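Local coordinates for protein RickCE (Rickettsia bellii, PDB 5HAM) that probably acts as a secreted CE-clan cysteine protease that removes ubiquitin from modified proteins of the host cell, at residues D6-L17 with R243-T251. Sequence-based numbering, arbitrary orientation.
Sequences DYWYTENEITHL and REHHAQILT
In this fragment of RickCE, which contains the catalytic domain, the N-terminal loop and helix 11-20 pack against helix 238-251, late in the chain, and Y7, Y9 and L17 reach across to R243, H246 and L250. The axes of the short segments 11-17 and 243-251 cross at 77°, 10.5 Å apart; helix 11-17 meets the other near L17 and L250, and the preceding loop lies along its earlier residues, from R243 to H246. R243 leads with CG anti to its backbone N (chi1 -171°) and bends at chi3, bringing its flat guanidinium over one face of the Y7 ring, a cation-pi stack with CZ 3.7 Å from the ring centroid. Its NH2 also donates to Y7 O at 2.6 Å with an N-H...O angle of 163°, in the carbonyl plane and on a lone pair; NH1 adds a weak bond to that oxygen. One arginine thus grips both backbone and ring of a single tyrosine, and NH2 serves W261 O as well. On the guanidinium's opposite face Y9 presents its rim, CE1 3.8 Å from R243 NH2 and the planes nearly perpendicular, so the group lies between two tyrosines. The Y9 hydroxyl and H246 ND1 share a 2.6 Å hydrogen bond in the imidazole plane, in which either could be the donor. Tyrosine suits this place because its rigid ring carries a polar end to the histidine. Farther along, L17 CD2 sits 3.8 Å from H246 CB and 4.0 Å from L250 CG, while V216 of helix 211-223 touches both L17 and H246. T10 and E13 form a capping box that closes the start of helix 11-20. The chemistry therefore grades from arginine-held loop to leucine-packed helices, with the buried Y9 hydroxyl and H246 ND1 satisfying each other between them.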
# COMPACT_ATOMS: atom_id res chain seq x y z
N ASP A 6 -9.39 7.99 9.67
CA ASP A 6 -9.47 8.72 10.93
C ASP A 6 -8.12 8.65 11.66
O ASP A 6 -7.24 9.47 11.43
CB ASP A 6 -10.58 8.13 11.80
CG ASP A 6 -11.73 7.61 10.97
OD1 ASP A 6 -12.32 6.58 11.37
OD2 ASP A 6 -12.02 8.21 9.90
N TYR A 7 -7.97 7.65 12.52
CA TYR A 7 -6.64 7.30 12.97
C TYR A 7 -5.77 6.93 11.76
O TYR A 7 -4.62 7.33 11.70
CB TYR A 7 -6.66 6.16 13.99
CG TYR A 7 -6.27 6.65 15.35
CD1 TYR A 7 -6.12 8.00 15.57
CD2 TYR A 7 -6.04 5.79 16.41
CE1 TYR A 7 -5.76 8.51 16.80
CE2 TYR A 7 -5.67 6.29 17.66
CZ TYR A 7 -5.54 7.66 17.83
OH TYR A 7 -5.19 8.22 19.03
N TRP A 8 -6.33 6.20 10.79
CA TRP A 8 -5.53 5.68 9.68
C TRP A 8 -5.09 6.78 8.74
O TRP A 8 -5.92 7.52 8.23
CB TRP A 8 -6.27 4.58 8.91
CG TRP A 8 -6.57 3.37 9.75
CD1 TRP A 8 -6.82 3.35 11.10
CD2 TRP A 8 -6.65 2.01 9.31
NE1 TRP A 8 -7.06 2.06 11.52
CE2 TRP A 8 -6.96 1.22 10.44
CE3 TRP A 8 -6.50 1.38 8.07
CZ2 TRP A 8 -7.11 -0.17 10.37
CZ3 TRP A 8 -6.64 0.00 7.99
CH2 TRP A 8 -6.94 -0.76 9.14
N TYR A 9 -3.78 6.88 8.53
CA TYR A 9 -3.22 7.86 7.61
C TYR A 9 -3.62 7.53 6.19
O TYR A 9 -3.72 6.37 5.81
CB TYR A 9 -1.69 7.86 7.64
CG TYR A 9 -1.04 8.53 8.81
CD1 TYR A 9 -1.68 8.67 10.02
CD2 TYR A 9 0.25 9.03 8.70
CE1 TYR A 9 -1.07 9.29 11.10
CE2 TYR A 9 0.88 9.66 9.76
CZ TYR A 9 0.22 9.78 10.96
OH TYR A 9 0.84 10.39 12.02
N THR A 10 -3.83 8.56 5.38
CA THR A 10 -3.98 8.35 3.95
C THR A 10 -2.68 8.79 3.28
O THR A 10 -1.82 9.40 3.92
CB THR A 10 -5.11 9.19 3.42
OG1 THR A 10 -4.69 10.55 3.37
CG2 THR A 10 -6.30 9.07 4.35
N GLU A 11 -2.56 8.48 1.99
CA GLU A 11 -1.38 8.84 1.22
C GLU A 11 -1.10 10.34 1.28
O GLU A 11 0.05 10.78 1.21
CB GLU A 11 -1.57 8.41 -0.24
CG GLU A 11 -0.35 8.63 -1.12
CD GLU A 11 -0.60 8.21 -2.56
OE1 GLU A 11 -1.65 7.57 -2.82
OE2 GLU A 11 0.25 8.53 -3.42
N ASN A 12 -2.16 11.12 1.43
CA ASN A 12 -2.07 12.55 1.42
C ASN A 12 -1.23 13.06 2.59
O ASN A 12 -0.34 13.88 2.40
CB ASN A 12 -3.47 13.16 1.45
CG ASN A 12 -3.46 14.62 1.13
OD1 ASN A 12 -3.99 15.44 1.88
ND2 ASN A 12 -2.83 14.97 0.01
N GLU A 13 -1.50 12.55 3.78
CA GLU A 13 -0.73 12.93 4.96
C GLU A 13 0.69 12.42 4.88
O GLU A 13 1.63 13.14 5.21
CB GLU A 13 -1.36 12.38 6.23
CG GLU A 13 -2.54 13.16 6.70
CD GLU A 13 -3.84 12.61 6.19
OE1 GLU A 13 -3.82 11.58 5.47
OE2 GLU A 13 -4.89 13.20 6.51
N ILE A 14 0.83 11.17 4.48
CA ILE A 14 2.15 10.55 4.42
C ILE A 14 3.06 11.39 3.52
O ILE A 14 4.17 11.74 3.89
CB ILE A 14 2.04 9.10 3.95
CG1 ILE A 14 1.39 8.26 5.06
CG2 ILE A 14 3.39 8.53 3.59
CD1 ILE A 14 1.06 6.86 4.63
N THR A 15 2.54 11.74 2.35
CA THR A 15 3.25 12.54 1.36
C THR A 15 3.62 13.92 1.90
O THR A 15 4.75 14.36 1.75
CB THR A 15 2.41 12.64 0.06
OG1 THR A 15 2.40 11.35 -0.57
CG2 THR A 15 3.01 13.61 -0.90
N HIS A 16 2.67 14.59 2.56
CA HIS A 16 2.94 15.92 3.14
C HIS A 16 3.95 15.87 4.28
O HIS A 16 4.85 16.70 4.36
CB HIS A 16 1.65 16.55 3.68
CG HIS A 16 0.62 16.82 2.64
ND1 HIS A 16 -0.69 17.12 2.94
CD2 HIS A 16 0.71 16.82 1.28
CE1 HIS A 16 -1.36 17.30 1.82
NE2 HIS A 16 -0.54 17.12 0.80
N LEU A 17 3.75 14.92 5.18
CA LEU A 17 4.66 14.73 6.29
C LEU A 17 6.08 14.48 5.80
O LEU A 17 7.04 15.03 6.35
CB LEU A 17 4.18 13.57 7.16
CG LEU A 17 3.03 14.02 8.05
CD1 LEU A 17 2.27 12.83 8.62
CD2 LEU A 17 3.61 14.91 9.14
N ARG A 243 2.51 10.71 16.43
CA ARG A 243 1.26 11.19 15.83
C ARG A 243 0.96 12.64 16.23
O ARG A 243 0.56 13.46 15.40
CB ARG A 243 0.10 10.26 16.20
CG ARG A 243 -1.18 10.55 15.46
CD ARG A 243 -2.34 9.75 16.00
NE ARG A 243 -2.31 8.34 15.61
CZ ARG A 243 -2.95 7.85 14.54
NH1 ARG A 243 -2.88 6.56 14.26
NH2 ARG A 243 -3.66 8.67 13.77
N GLU A 244 1.17 12.96 17.51
CA GLU A 244 0.99 14.31 18.00
C GLU A 244 1.94 15.21 17.25
O GLU A 244 1.55 16.22 16.69
CB GLU A 244 1.25 14.39 19.51
CG GLU A 244 0.13 13.77 20.34
CD GLU A 244 0.47 13.66 21.83
OE1 GLU A 244 1.43 14.31 22.30
OE2 GLU A 244 -0.24 12.90 22.53
N HIS A 245 3.21 14.81 17.24
CA HIS A 245 4.25 15.53 16.54
C HIS A 245 3.87 15.76 15.07
O HIS A 245 4.00 16.87 14.57
CB HIS A 245 5.56 14.77 16.66
CG HIS A 245 6.73 15.45 15.99
ND1 HIS A 245 7.16 16.69 16.37
CD2 HIS A 245 7.53 15.03 14.99
CE1 HIS A 245 8.20 17.03 15.61
NE2 HIS A 245 8.45 16.06 14.77
N HIS A 246 3.41 14.70 14.40
CA HIS A 246 2.97 14.79 13.01
C HIS A 246 1.83 15.79 12.83
O HIS A 246 1.77 16.50 11.84
CB HIS A 246 2.50 13.44 12.49
CG HIS A 246 3.60 12.44 12.31
ND1 HIS A 246 3.34 11.12 12.03
CD2 HIS A 246 4.94 12.57 12.35
CE1 HIS A 246 4.49 10.47 11.91
NE2 HIS A 246 5.48 11.34 12.10
N ALA A 247 0.90 15.81 13.79
CA ALA A 247 -0.20 16.77 13.71
C ALA A 247 0.30 18.23 13.79
O ALA A 247 -0.20 19.08 13.06
CB ALA A 247 -1.27 16.47 14.76
N GLN A 248 1.30 18.49 14.64
CA GLN A 248 1.94 19.81 14.73
C GLN A 248 2.59 20.22 13.41
O GLN A 248 2.43 21.35 12.95
CB GLN A 248 3.05 19.84 15.78
CG GLN A 248 2.73 19.29 17.16
CD GLN A 248 3.85 19.62 18.17
OE1 GLN A 248 4.10 20.80 18.45
NE2 GLN A 248 4.53 18.59 18.69
N ILE A 249 3.37 19.32 12.81
CA ILE A 249 3.99 19.58 11.52
C ILE A 249 2.92 19.90 10.49
O ILE A 249 3.02 20.86 9.72
CB ILE A 249 4.80 18.37 11.06
CG1 ILE A 249 5.94 18.09 12.05
CG2 ILE A 249 5.34 18.59 9.65
CD1 ILE A 249 6.63 16.76 11.84
N LEU A 250 1.87 19.08 10.49
CA LEU A 250 0.72 19.31 9.64
C LEU A 250 0.05 20.63 9.97
O LEU A 250 -0.26 21.40 9.07
CB LEU A 250 -0.28 18.17 9.79
CG LEU A 250 0.12 16.85 9.16
CD1 LEU A 250 -0.86 15.75 9.56
CD2 LEU A 250 0.23 16.99 7.64
N THR A 251 -0.19 20.88 11.26
CA THR A 251 -0.84 22.11 11.70
C THR A 251 -0.01 23.32 11.28
O THR A 251 -0.55 24.36 10.88
CB THR A 251 -1.05 22.14 13.23
OG1 THR A 251 -2.16 21.29 13.56
CG2 THR A 251 -1.37 23.55 13.72